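Local structure of putative oxidoreductase molybdopterin-binding subunit (Sulfolobus tokodaii, 4ZOH) at residues V457-I462 with Y522-V527; A423-K428 with L496-L501; K47-E52 with S97-Y102. The protein binds pterin cytosine dinucleotide and is probably the molybdenum-cofactor subunit of an oxidoreductase of the aldehyde oxidase and xanthine dehydrogenase family. All blocks are in the same frame, centred on the assembly; numbering follows the deposited sequence.

Contacts 1 and 2 are neighbours in the second of the two molybdopterin cofactor-binding regions of the chain. Their centres lie about 13 Å apart. Their segments alternate along the chain, and they touch directly: Leu-458 CD1 packs on Ile-425 CD1 at 3.8 Å, and Val-457 CG1 on Ser-498 CB at 3.7 Å. Helix 486-512 supplies one side of contact 2, and strand 522-523 of contact 1 is the next strand in the chain. Contact 3 belongs to the hammerhead domain. Its centre is about 65 Å from that of contact 1, on the opposite side of the chain's centre, and about 54 Å from that of contact 2. The interactions described join parts of the fold and do not involve the pterin cofactor itself.

Contact 1 of 3, residues V457-I462 with Y522-V527; sequences VLELPI and YKEGNV
Tyr-522 and Glu-459 run antiparallel side by side, with Glu-459 OE1 at the ring edge by CD2, near its plane, and the carboxylate turned 73° from the ring. Tyr-522 has CG anti to its own N (chi1 -177°), which brings the ring to the end of helix 446-458. There OH donates to Leu-458 O at 2.7 Å, in the carbonyl plane and on a lone pair. Glu-459 reaches back with an extended chain. Its OE1 takes the N-H of Glu-524 N at 2.7 Å, on the anti side of the carboxylate, a little out of its plane, and nearly straight at 162°. Its OE2 and Tyr-522 O both accept from one water, at 2.8 and 2.7 Å. Glu-524 CA also meets Glu-459 O at 3.1 Å in a CA-H...O contact, and Leu-460 CD2 rests on Glu-524 O. A phenylalanine in place of Tyr-522 would probably leave Leu-458 O without its phenol donor. A Schellman motif ends the helix at Leu-458 and Glu-459, which sets both against the type I' turn of Lys-523 to Asn-526. Both Glu-459 oxygens have a partner, so the carboxylate is probably fixed in rotation and pins the turn to the helix end.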
ATOM      1  N   VAL A 457       5.743 -34.632  -2.581  1.00 34.89           N
ATOM      2  CA  VAL A 457       4.834 -35.241  -1.606  1.00 31.15           C
ATOM      3  C   VAL A 457       3.394 -35.374  -2.147  1.00 30.46           C
ATOM      4  O   VAL A 457       2.758 -36.414  -2.021  1.00 29.37           O
ATOM      5  CB  VAL A 457       4.843 -34.504  -0.236  1.00 29.56           C
ATOM      6  CG1 VAL A 457       3.848 -35.108   0.722  1.00 29.20           C
ATOM      7  CG2 VAL A 457       6.214 -34.509   0.388  1.00 26.13           C
ATOM      8  N   LEU A 458       2.868 -34.322  -2.736  1.00 28.83           N
ATOM      9  CA  LEU A 458       1.471 -34.352  -3.231  1.00 30.43           C
ATOM     10  C   LEU A 458       1.326 -35.015  -4.612  1.00 29.43           C
ATOM     11  O   LEU A 458       0.202 -35.374  -5.005  1.00 28.20           O
ATOM     12  CB  LEU A 458       0.829 -32.915  -3.224  1.00 26.47           C
ATOM     13  CG  LEU A 458       0.909 -32.330  -1.786  1.00 29.92           C
ATOM     14  CD1 LEU A 458       0.712 -30.794  -1.767  1.00 27.56           C
ATOM     15  CD2 LEU A 458      -0.083 -33.055  -0.913  1.00 25.13           C
ATOM     16  N   GLU A 459       2.457 -35.156  -5.323  1.00 28.38           N
ATOM     17  CA  GLU A 459       2.519 -35.771  -6.644  1.00 31.50           C
ATOM     18  C   GLU A 459       1.788 -34.887  -7.625  1.00 32.99           C
ATOM     19  O   GLU A 459       0.990 -35.404  -8.417  1.00 30.06           O
ATOM     20  CB  GLU A 459       1.872 -37.171  -6.600  1.00 32.98           C
ATOM     21  CG  GLU A 459       2.612 -38.185  -5.744  1.00 34.02           C
ATOM     22  CD  GLU A 459       1.939 -39.556  -5.709  1.00 40.58           C
ATOM     23  OE1 GLU A 459       0.975 -39.805  -6.449  1.00 37.55           O
ATOM     24  OE2 GLU A 459       2.340 -40.382  -4.874  1.00 45.49           O
ATOM     25  N   LEU A 460       2.013 -33.558  -7.540  1.00 31.26           N
ATOM     26  CA  LEU A 460       1.307 -32.571  -8.393  1.00 29.99           C
ATOM     27  C   LEU A 460       2.287 -31.780  -9.224  1.00 28.21           C
ATOM     28  O   LEU A 460       3.469 -31.791  -8.928  1.00 29.95           O
ATOM     29  CB  LEU A 460       0.463 -31.623  -7.536  1.00 29.89           C
ATOM     30  CG  LEU A 460      -0.640 -32.283  -6.689  1.00 31.53           C
ATOM     31  CD1 LEU A 460      -1.332 -31.180  -5.878  1.00 34.61           C
ATOM     32  CD2 LEU A 460      -1.683 -33.002  -7.543  1.00 30.39           C
ATOM     33  N   PRO A 461       1.825 -31.124 -10.293  1.00 29.20           N
ATOM     34  CA  PRO A 461       2.835 -30.235 -10.925  1.00 30.37           C
ATOM     35  C   PRO A 461       3.314 -29.101  -9.935  1.00 30.94           C
ATOM     36  O   PRO A 461       2.522 -28.597  -9.124  1.00 31.16           O
ATOM     37  CB  PRO A 461       2.110 -29.680 -12.172  1.00 27.45           C
ATOM     38  CG  PRO A 461       0.725 -30.276 -12.187  1.00 28.31           C
ATOM     39  CD  PRO A 461       0.489 -31.019 -10.907  1.00 27.24           C
ATOM     40  N   ILE A 462       4.601 -28.760  -9.997  1.00 31.68           N
ATOM     41  CA  ILE A 462       5.227 -27.718  -9.173  1.00 29.14           C
ATOM     42  C   ILE A 462       4.517 -26.346  -9.324  1.00 30.54           C
ATOM     43  O   ILE A 462       4.439 -25.610  -8.334  1.00 28.18           O
ATOM     44  CB  ILE A 462       6.760 -27.588  -9.431  1.00 28.91           C
ATOM     45  CG1 ILE A 462       7.418 -26.734  -8.313  1.00 26.58           C
ATOM     46  CG2 ILE A 462       7.026 -27.084 -10.852  1.00 24.51           C
ATOM     47  CD1 ILE A 462       8.921 -26.804  -8.281  1.00 29.17           C
ATOM     48  N   TYR A 522      -3.749 -43.441  -3.414  1.00 47.84           N
ATOM     49  CA  TYR A 522      -3.480 -42.038  -3.813  1.00 38.89           C
ATOM     50  C   TYR A 522      -2.468 -41.979  -4.937  1.00 38.50           C
ATOM     51  O   TYR A 522      -1.352 -42.472  -4.796  1.00 36.41           O
ATOM     52  CB  TYR A 522      -2.869 -41.269  -2.630  1.00 43.35           C
ATOM     53  CG  TYR A 522      -2.595 -39.769  -2.878  1.00 40.38           C
ATOM     54  CD1 TYR A 522      -3.499 -38.801  -2.415  1.00 37.44           C
ATOM     55  CD2 TYR A 522      -1.443 -39.331  -3.575  1.00 36.11           C
ATOM     56  CE1 TYR A 522      -3.262 -37.445  -2.617  1.00 43.35           C
ATOM     57  CE2 TYR A 522      -1.188 -37.976  -3.767  1.00 38.83           C
ATOM     58  CZ  TYR A 522      -2.108 -37.044  -3.283  1.00 38.86           C
ATOM     59  OH  TYR A 522      -1.923 -35.718  -3.443  1.00 38.07           O
ATOM     60  N   LYS A 523      -2.820 -41.292  -6.009  1.00 35.95           N
ATOM     61  CA  LYS A 523      -1.857 -41.019  -7.046  1.00 39.63           C
ATOM     62  C   LYS A 523      -2.183 -39.661  -7.671  1.00 39.62           C
ATOM     63  O   LYS A 523      -3.320 -39.432  -8.108  1.00 35.33           O
ATOM     64  CB  LYS A 523      -1.897 -42.117  -8.111  1.00 44.85           C
ATOM     65  CG  LYS A 523      -0.960 -41.871  -9.268  1.00 48.76           C
ATOM     66  CD  LYS A 523      -1.287 -42.809 -10.440  1.00 54.77           C
ATOM     67  CE  LYS A 523      -0.062 -43.097 -11.297  1.00 56.84           C
ATOM     68  NZ  LYS A 523       1.076 -43.586 -10.441  1.00 59.40           N
ATOM     69  N   GLU A 524      -1.195 -38.753  -7.707  1.00 37.07           N
ATOM     70  CA  GLU A 524      -1.393 -37.447  -8.364  1.00 38.19           C
ATOM     71  C   GLU A 524      -2.614 -36.614  -7.865  1.00 35.68           C
ATOM     72  O   GLU A 524      -3.234 -35.877  -8.625  1.00 33.92           O
ATOM     73  CB  GLU A 524      -1.354 -37.602  -9.904  1.00 40.38           C
ATOM     74  CG  GLU A 524      -0.098 -38.375 -10.361  1.00 47.53           C
ATOM     75  CD  GLU A 524       0.095 -38.442 -11.851  1.00 49.60           C
ATOM     76  OE1 GLU A 524      -0.873 -38.645 -12.602  1.00 57.82           O
ATOM     77  OE2 GLU A 524       1.242 -38.277 -12.280  1.00 58.17           O
ATOM     78  N   GLY A 525      -2.938 -36.767  -6.582  1.00 36.61           N
ATOM     79  CA  GLY A 525      -4.052 -36.056  -6.006  1.00 41.60           C
ATOM     80  C   GLY A 525      -5.392 -36.782  -6.039  1.00 47.98           C
ATOM     81  O   GLY A 525      -6.313 -36.390  -5.313  1.00 41.83           O
ATOM     82  N   ASN A 526      -5.516 -37.824  -6.881  1.00 50.75           N
ATOM     83  CA  ASN A 526      -6.767 -38.608  -6.979  1.00 42.84           C
ATOM     84  C   ASN A 526      -6.774 -39.830  -6.064  1.00 43.39           C
ATOM     85  O   ASN A 526      -5.742 -40.359  -5.750  1.00 39.52           O
ATOM     86  CB  ASN A 526      -7.086 -38.971  -8.421  1.00 41.88           C
ATOM     87  CG  ASN A 526      -6.901 -37.804  -9.377  1.00 46.48           C
ATOM     88  OD1 ASN A 526      -7.530 -36.742  -9.254  1.00 42.02           O
ATOM     89  ND2 ASN A 526      -5.984 -37.980 -10.316  1.00 44.88           N
ATOM     90  N   VAL A 527      -7.942 -40.244  -5.580  1.00 50.00           N
ATOM     91  CA  VAL A 527      -7.998 -41.477  -4.783  1.00 54.45           C
ATOM     92  C   VAL A 527      -8.854 -42.523  -5.570  1.00 57.78           C
ATOM     93  O   VAL A 527      -9.892 -42.177  -6.176  1.00 50.49           O
ATOM     94  CB  VAL A 527      -8.352 -41.207  -3.289  1.00 47.00           C
ATOM     95  CG1 VAL A 527      -8.525 -42.485  -2.500  1.00 47.79           C
ATOM     96  CG2 VAL A 527      -7.255 -40.397  -2.614  1.00 45.24           C
TER
HETATM   97  O   HOH W   1       0.911 -42.305  -3.342  1.00 57.90           O

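Contact 2 of 3, residues A423-K428 with L496-L501; sequences ARISVK and LASQKL
Ala-423 meets Ala-497 where strand 420-427 packs against helix 486-512. Their CB atoms are 4.2 Å apart, and Ala-497 CB also sits 3.9 Å from Ala-423 O. Two methyl side chains let strand and helix come close here. The next residue facing the helix is Ile-425, which makes the broadest contact. Its CG2 lies between its backbone N and carbonyl carbon, and from there touches Ala-497 O at 3.6 Å and Leu-501 CB at 3.8 Å. Its CG1 branch, anti to the backbone N (chi1 -166°), carries CD1 to Ser-498 OG at 3.9 Å. This is a van der Waals contact with a methyl; the hydroxyl itself is hydrogen-bonded to Val-494 O, one turn back. Last, Val-427 CG2 packs against Leu-501 CD2 at 3.7 Å, with CD1 of the same leucine close by. Ile-425 and Val-427 each cross the Leu-501 side chain at about a right angle. The contact is buried and apolar.

The axes of strand 423-427 and helix 496-501 come within 7.8 Å and run 31° from parallel. Arg-424 and Ser-426 point away from the helix. Arg-424 makes a salt bridge and Ser-426 a hydrogen bond to Asp-553; Arg-424 also reaches Glu-473 O of the second subunit. Strands 433-437 and 553-559 flank this strand in the sheet. Leu-458 of helix 446-458 packs on Ile-425, so two helices lie over the same face.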
ATOM      1  N   ALA A 423       5.354 -24.602   8.909  1.00 20.05           N
ATOM      2  CA  ALA A 423       4.871 -24.553   7.537  1.00 22.65           C
ATOM      3  C   ALA A 423       3.369 -24.690   7.635  1.00 24.43           C
ATOM      4  O   ALA A 423       2.887 -25.559   8.429  1.00 24.10           O
ATOM      5  CB  ALA A 423       5.482 -25.707   6.686  1.00 23.31           C
ATOM      6  N   ARG A 424       2.650 -23.897   6.829  1.00 20.70           N
ATOM      7  CA  ARG A 424       1.206 -24.040   6.717  1.00 22.43           C
ATOM      8  C   ARG A 424       0.898 -24.416   5.258  1.00 22.72           C
ATOM      9  O   ARG A 424       1.470 -23.805   4.385  1.00 22.41           O
ATOM     10  CB  ARG A 424       0.517 -22.698   7.130  1.00 21.00           C
ATOM     11  CG  ARG A 424      -0.879 -22.469   6.594  1.00 20.44           C
ATOM     12  CD  ARG A 424      -1.504 -21.157   7.047  1.00 19.16           C
ATOM     13  NE  ARG A 424      -2.855 -21.041   6.452  1.00 22.70           N
ATOM     14  CZ  ARG A 424      -3.331 -20.014   5.750  1.00 20.82           C
ATOM     15  NH1 ARG A 424      -2.629 -18.905   5.560  1.00 18.03           N
ATOM     16  NH2 ARG A 424      -4.554 -20.085   5.282  1.00 20.27           N
ATOM     17  N   ILE A 425      -0.008 -25.383   4.999  1.00 21.03           N
ATOM     18  CA  ILE A 425      -0.462 -25.603   3.634  1.00 23.09           C
ATOM     19  C   ILE A 425      -1.981 -25.568   3.622  1.00 21.91           C
ATOM     20  O   ILE A 425      -2.619 -26.157   4.469  1.00 26.00           O
ATOM     21  CB  ILE A 425       0.162 -26.908   2.982  1.00 23.54           C
ATOM     22  CG1 ILE A 425      -0.037 -26.942   1.485  1.00 23.91           C
ATOM     23  CG2 ILE A 425      -0.452 -28.173   3.587  1.00 24.60           C
ATOM     24  CD1 ILE A 425       0.864 -28.000   0.782  1.00 26.27           C
ATOM     25  N   SER A 426      -2.572 -24.936   2.623  1.00 21.22           N
ATOM     26  CA  SER A 426      -4.010 -24.755   2.665  1.00 22.09           C
ATOM     27  C   SER A 426      -4.655 -24.964   1.312  1.00 22.12           C
ATOM     28  O   SER A 426      -4.122 -24.494   0.301  1.00 24.01           O
ATOM     29  CB  SER A 426      -4.232 -23.314   3.137  1.00 21.64           C
ATOM     30  OG  SER A 426      -5.577 -22.995   3.120  1.00 22.57           O
ATOM     31  N   VAL A 427      -5.846 -25.534   1.261  1.00 22.64           N
ATOM     32  CA  VAL A 427      -6.484 -25.752  -0.048  1.00 22.72           C
ATOM     33  C   VAL A 427      -7.838 -25.112  -0.103  1.00 24.29           C
ATOM     34  O   VAL A 427      -8.685 -25.357   0.781  1.00 26.37           O
ATOM     35  CB  VAL A 427      -6.627 -27.277  -0.374  1.00 24.37           C
ATOM     36  CG1 VAL A 427      -7.243 -27.495  -1.761  1.00 21.58           C
ATOM     37  CG2 VAL A 427      -5.259 -27.971  -0.210  1.00 21.61           C
ATOM     38  N   LYS A 428      -8.078 -24.292  -1.136  1.00 21.66           N
ATOM     39  CA  LYS A 428      -9.341 -23.521  -1.187  1.00 21.79           C
ATOM     40  C   LYS A 428     -10.414 -24.453  -1.867  1.00 25.18           C
ATOM     41  O   LYS A 428     -10.073 -25.485  -2.463  1.00 22.07           O
ATOM     42  CB  LYS A 428      -9.164 -22.238  -1.982  1.00 20.45           C
ATOM     43  CG  LYS A 428      -8.089 -21.280  -1.432  1.00 20.41           C
ATOM     44  CD  LYS A 428      -8.209 -19.852  -1.954  1.00 18.01           C
ATOM     45  CE  LYS A 428      -7.372 -18.872  -1.057  1.00 19.18           C
ATOM     46  NZ  LYS A 428      -7.958 -18.813   0.324  1.00 15.89           N
ATOM     47  N   LEU A 496       6.493 -32.317   6.450  1.00 27.15           N
ATOM     48  CA  LEU A 496       5.436 -32.688   7.397  1.00 28.36           C
ATOM     49  C   LEU A 496       4.043 -32.149   7.037  1.00 31.20           C
ATOM     50  O   LEU A 496       3.031 -32.892   7.084  1.00 31.88           O
ATOM     51  CB  LEU A 496       5.809 -32.237   8.825  1.00 29.40           C
ATOM     52  CG  LEU A 496       7.037 -32.888   9.505  1.00 31.41           C
ATOM     53  CD1 LEU A 496       7.268 -32.249  10.866  1.00 29.47           C
ATOM     54  CD2 LEU A 496       6.817 -34.419   9.646  1.00 30.72           C
ATOM     55  N   ALA A 497       3.970 -30.871   6.619  1.00 27.19           N
ATOM     56  CA  ALA A 497       2.644 -30.288   6.409  1.00 23.35           C
ATOM     57  C   ALA A 497       2.065 -30.878   5.179  1.00 26.01           C
ATOM     58  O   ALA A 497       0.864 -31.154   5.132  1.00 27.21           O
ATOM     59  CB  ALA A 497       2.722 -28.780   6.270  1.00 21.99           C
ATOM     60  N   SER A 498       2.902 -31.038   4.144  1.00 26.84           N
ATOM     61  CA  SER A 498       2.413 -31.622   2.874  1.00 31.02           C
ATOM     62  C   SER A 498       1.909 -33.049   3.118  1.00 29.46           C
ATOM     63  O   SER A 498       0.896 -33.430   2.585  1.00 32.06           O
ATOM     64  CB  SER A 498       3.546 -31.632   1.845  1.00 25.58           C
ATOM     65  OG  SER A 498       3.958 -30.310   1.596  1.00 28.24           O
ATOM     66  N   GLN A 499       2.655 -33.808   3.939  1.00 35.25           N
ATOM     67  CA  GLN A 499       2.307 -35.209   4.267  1.00 37.13           C
ATOM     68  C   GLN A 499       0.938 -35.238   4.992  1.00 36.42           C
ATOM     69  O   GLN A 499       0.034 -35.986   4.563  1.00 36.76           O
ATOM     70  CB  GLN A 499       3.442 -35.906   5.081  1.00 36.61           C
ATOM     71  CG  GLN A 499       3.189 -37.428   5.352  1.00 42.57           C
ATOM     72  CD  GLN A 499       2.923 -38.231   4.051  1.00 44.02           C
ATOM     73  OE1 GLN A 499       3.680 -38.125   3.071  1.00 43.44           O
ATOM     74  NE2 GLN A 499       1.816 -38.971   4.018  1.00 39.66           N
ATOM     75  N   LYS A 500       0.760 -34.361   6.007  1.00 34.54           N
ATOM     76  CA  LYS A 500      -0.535 -34.216   6.718  1.00 36.81           C
ATOM     77  C   LYS A 500      -1.660 -33.951   5.731  1.00 35.50           C
ATOM     78  O   LYS A 500      -2.728 -34.564   5.840  1.00 34.24           O
ATOM     79  CB  LYS A 500      -0.534 -33.084   7.750  1.00 40.68           C
ATOM     80  CG  LYS A 500       0.258 -33.336   9.022  1.00 49.82           C
ATOM     81  CD  LYS A 500      -0.505 -32.722  10.202  1.00 60.74           C
ATOM     82  CE  LYS A 500       0.401 -32.389  11.376  1.00 65.94           C
ATOM     83  NZ  LYS A 500       0.906 -30.998  11.231  1.00 69.19           N
ATOM     84  N   LEU A 501      -1.412 -33.054   4.767  1.00 31.86           N
ATOM     85  CA  LEU A 501      -2.401 -32.761   3.740  1.00 32.68           C
ATOM     86  C   LEU A 501      -2.742 -34.009   2.913  1.00 33.24           C
ATOM     87  O   LEU A 501      -3.903 -34.263   2.649  1.00 36.13           O
ATOM     88  CB  LEU A 501      -2.008 -31.571   2.810  1.00 29.03           C
ATOM     89  CG  LEU A 501      -3.017 -31.389   1.671  1.00 29.02           C
ATOM     90  CD1 LEU A 501      -4.448 -31.079   2.159  1.00 29.50           C
ATOM     91  CD2 LEU A 501      -2.537 -30.366   0.668  1.00 29.77           C
TER

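Contact 3 of 3, residues K47-E52 with S97-Y102; sequences KVKKEE and SVEVEY
Lys-47 and Glu-101 form an antiparallel hydrogen-bonded pair. Lys-47 N donates to Glu-101 O at 2.8 Å, on a lone pair in the carbonyl plane. Glu-101 N donates back to Lys-47 O; this bond is modelled so short that its exact length is doubtful. Two residues on, Lys-49 N donates to Glu-99 O at 3.1 Å, nearly straight at 165°. Val-48 and Val-100 form the non-hydrogen-bonded pair between these bonds. With CG1 set anti to its backbone N (chi1 -166°), Val-48 touches Val-98 CG1 at 3.7 Å through that methyl, and Val-100 CG2 is a little farther off.

The charged side chains come next. Lys-47 and Glu-101 lie side by side, and the aliphatic Lys-47 CD sits 3.7 Å from Glu-101 OE1 while the ammonium leads away. Lys-49 runs alongside Glu-99, its CD 3.5 Å from Glu-99 OE1; its ammonium stays near that carboxylate, though not close enough for a salt bridge. The carboxylates of Glu-51 and Glu-99 meet at 3.5 Å between Glu-51 OE1 and Glu-99 OE2, their planes 74° apart. The Lys-49 ammonium, which makes a long salt bridge to Glu-51, probably eases their repulsion. A water donates to Lys-49 O, and weakly to Glu-51 OE1, and accepts from Glu-99 N. It bridges the two segments beyond the paired residues.

Strand 44-48 is the middle of a three-stranded antiparallel sheet of the hammerhead domain, between 72-73 and 100-104. The valines rest on strands 54-56 and 79-85 of another sheet, with Val-48 on Ala-81 and Val-98 on Val-83.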
ATOM      1  N   LYS A  47      24.041  16.176  24.881  1.00 31.18           N
ATOM      2  CA  LYS A  47      22.760  16.894  25.109  1.00 39.59           C
ATOM      3  C   LYS A  47      22.271  17.298  23.770  1.00 35.39           C
ATOM      4  O   LYS A  47      23.023  17.871  22.961  1.00 37.50           O
ATOM      5  CB  LYS A  47      22.903  18.186  25.947  1.00 43.43           C
ATOM      6  CG  LYS A  47      22.707  17.984  27.433  1.00 52.94           C
ATOM      7  CD  LYS A  47      22.447  19.308  28.163  1.00 62.13           C
ATOM      8  CE  LYS A  47      20.949  19.494  28.466  1.00 62.79           C
ATOM      9  NZ  LYS A  47      20.563  20.900  28.809  1.00 61.55           N
ATOM     10  N   VAL A  48      21.022  16.961  23.533  1.00 36.40           N
ATOM     11  CA  VAL A  48      20.402  17.262  22.279  1.00 36.40           C
ATOM     12  C   VAL A  48      19.187  18.088  22.585  1.00 38.80           C
ATOM     13  O   VAL A  48      18.371  17.681  23.394  1.00 39.71           O
ATOM     14  CB  VAL A  48      19.915  15.996  21.522  1.00 34.50           C
ATOM     15  CG1 VAL A  48      19.623  16.390  20.110  1.00 31.74           C
ATOM     16  CG2 VAL A  48      20.924  14.870  21.556  1.00 31.31           C
ATOM     17  N   LYS A  49      19.074  19.238  21.933  1.00 41.62           N
ATOM     18  CA  LYS A  49      17.907  20.076  22.098  1.00 49.63           C
ATOM     19  C   LYS A  49      16.703  19.469  21.330  1.00 57.06           C
ATOM     20  O   LYS A  49      16.716  19.415  20.060  1.00 43.56           O
ATOM     21  CB  LYS A  49      18.188  21.472  21.572  1.00 48.27           C
ATOM     22  CG  LYS A  49      17.117  22.418  22.048  1.00 50.51           C
ATOM     23  CD  LYS A  49      17.433  23.839  21.656  1.00 51.51           C
ATOM     24  CE  LYS A  49      16.390  24.764  22.249  1.00 49.25           C
ATOM     25  NZ  LYS A  49      16.061  25.772  21.224  1.00 52.10           N
ATOM     26  N   LYS A  50      15.708  18.997  22.102  1.00 54.74           N
ATOM     27  CA  LYS A  50      14.405  18.538  21.569  1.00 52.98           C
ATOM     28  C   LYS A  50      13.711  19.781  21.027  1.00 53.07           C
ATOM     29  O   LYS A  50      13.739  20.839  21.672  1.00 51.55           O
ATOM     30  CB  LYS A  50      13.602  17.780  22.636  1.00 45.96           C
ATOM     31  CG  LYS A  50      12.207  17.289  22.263  1.00 48.47           C
ATOM     32  CD  LYS A  50      11.766  16.275  23.320  1.00 47.93           C
ATOM     33  CE  LYS A  50      10.269  15.970  23.307  1.00 44.68           C
ATOM     34  NZ  LYS A  50       9.862  15.140  22.146  1.00 39.52           N
ATOM     35  N   GLU A  51      13.196  19.658  19.798  1.00 50.97           N
ATOM     36  CA  GLU A  51      12.635  20.779  18.980  1.00 44.53           C
ATOM     37  C   GLU A  51      11.589  20.230  18.019  1.00 43.29           C
ATOM     38  O   GLU A  51      11.408  19.020  17.938  1.00 47.03           O
ATOM     39  CB  GLU A  51      13.714  21.533  18.229  1.00 39.48           C
ATOM     40  CG  GLU A  51      14.663  22.265  19.157  1.00 56.03           C
ATOM     41  CD  GLU A  51      15.387  23.401  18.468  1.00 65.51           C
ATOM     42  OE1 GLU A  51      16.636  23.374  18.399  1.00 79.92           O
ATOM     43  OE2 GLU A  51      14.705  24.327  17.986  1.00 66.62           O
ATOM     44  N   GLU A  52      10.851  21.107  17.344  1.00 41.70           N
ATOM     45  CA  GLU A  52       9.782  20.672  16.473  1.00 40.67           C
ATOM     46  C   GLU A  52      10.361  19.780  15.330  1.00 37.43           C
ATOM     47  O   GLU A  52      11.195  20.239  14.550  1.00 34.41           O
ATOM     48  CB  GLU A  52       9.088  21.889  15.895  1.00 47.07           C
ATOM     49  CG  GLU A  52       7.855  21.549  15.076  1.00 57.34           C
ATOM     50  CD  GLU A  52       7.026  22.790  14.835  1.00 66.44           C
ATOM     51  OE1 GLU A  52       7.130  23.382  13.728  1.00 56.42           O
ATOM     52  OE2 GLU A  52       6.327  23.200  15.788  1.00 66.02           O
ATOM     53  N   SER A  97      20.001  21.116  11.265  1.00 38.05           N
ATOM     54  CA  SER A  97      19.548  22.029  12.315  1.00 39.11           C
ATOM     55  C   SER A  97      19.642  21.442  13.674  1.00 37.23           C
ATOM     56  O   SER A  97      19.440  22.181  14.634  1.00 48.06           O
ATOM     57  CB  SER A  97      18.084  22.433  12.116  1.00 39.21           C
ATOM     58  OG  SER A  97      17.999  23.121  10.902  1.00 42.98           O
ATOM     59  N   VAL A  98      19.886  20.134  13.806  1.00 30.96           N
ATOM     60  CA  VAL A  98      19.840  19.563  15.140  1.00 30.41           C
ATOM     61  C   VAL A  98      21.033  20.124  15.925  1.00 33.03           C
ATOM     62  O   VAL A  98      22.056  20.417  15.334  1.00 35.55           O
ATOM     63  CB  VAL A  98      19.809  18.046  15.130  1.00 33.96           C
ATOM     64  CG1 VAL A  98      19.668  17.482  16.548  1.00 29.80           C
ATOM     65  CG2 VAL A  98      18.663  17.537  14.240  1.00 29.33           C
ATOM     66  N   GLU A  99      20.840  20.315  17.229  1.00 38.50           N
ATOM     67  CA  GLU A  99      21.764  20.992  18.119  1.00 41.44           C
ATOM     68  C   GLU A  99      22.241  20.015  19.166  1.00 37.34           C
ATOM     69  O   GLU A  99      21.501  19.605  20.066  1.00 34.68           O
ATOM     70  CB  GLU A  99      21.081  22.199  18.810  1.00 48.37           C
ATOM     71  CG  GLU A  99      21.200  23.532  18.058  1.00 46.70           C
ATOM     72  CD  GLU A  99      20.283  24.621  18.659  1.00 59.04           C
ATOM     73  OE1 GLU A  99      20.293  24.815  19.915  1.00 57.30           O
ATOM     74  OE2 GLU A  99      19.521  25.256  17.886  1.00 53.94           O
ATOM     75  N   VAL A 100      23.497  19.604  19.032  1.00 38.55           N
ATOM     76  CA  VAL A 100      24.025  18.535  19.899  1.00 37.13           C
ATOM     77  C   VAL A 100      25.161  19.115  20.686  1.00 34.77           C
ATOM     78  O   VAL A 100      26.022  19.799  20.135  1.00 30.64           O
ATOM     79  CB  VAL A 100      24.546  17.291  19.109  1.00 35.68           C
ATOM     80  CG1 VAL A 100      25.016  16.242  20.098  1.00 29.67           C
ATOM     81  CG2 VAL A 100      23.442  16.746  18.168  1.00 33.66           C
ATOM     82  N   GLU A 101      25.159  18.833  21.962  1.00 31.23           N
ATOM     83  CA  GLU A 101      26.271  19.272  22.746  1.00 37.17           C
ATOM     84  C   GLU A 101      27.039  18.014  23.189  1.00 33.40           C
ATOM     85  O   GLU A 101      26.497  17.110  23.888  1.00 34.57           O
ATOM     86  CB  GLU A 101      25.814  20.215  23.888  1.00 34.77           C
ATOM     87  CG  GLU A 101      26.696  20.171  25.156  1.00 49.44           C
ATOM     88  CD  GLU A 101      26.017  20.680  26.455  1.00 54.43           C
ATOM     89  OE1 GLU A 101      26.073  19.956  27.497  1.00 52.75           O
ATOM     90  OE2 GLU A 101      25.420  21.791  26.432  1.00 57.39           O
ATOM     91  N   TYR A 102      28.305  17.968  22.770  1.00 29.58           N
ATOM     92  CA  TYR A 102      29.213  16.858  23.083  1.00 28.72           C
ATOM     93  C   TYR A 102      30.254  17.172  24.180  1.00 28.30           C
ATOM     94  O   TYR A 102      30.875  18.199  24.154  1.00 29.78           O
ATOM     95  CB  TYR A 102      29.998  16.484  21.821  1.00 27.19           C
ATOM     96  CG  TYR A 102      29.240  15.894  20.610  1.00 27.23           C
ATOM     97  CD1 TYR A 102      28.928  14.531  20.554  1.00 28.87           C
ATOM     98  CD2 TYR A 102      28.975  16.676  19.478  1.00 26.59           C
ATOM     99  CE1 TYR A 102      28.334  13.976  19.388  1.00 32.08           C
ATOM    100  CE2 TYR A 102      28.372  16.147  18.341  1.00 27.15           C
ATOM    101  CZ  TYR A 102      28.063  14.778  18.314  1.00 28.91           C
ATOM    102  OH  TYR A 102      27.511  14.227  17.188  1.00 33.93           O
TER
HETATM  103  O   HOH W   2      18.132  20.409  18.145  1.00 39.21           O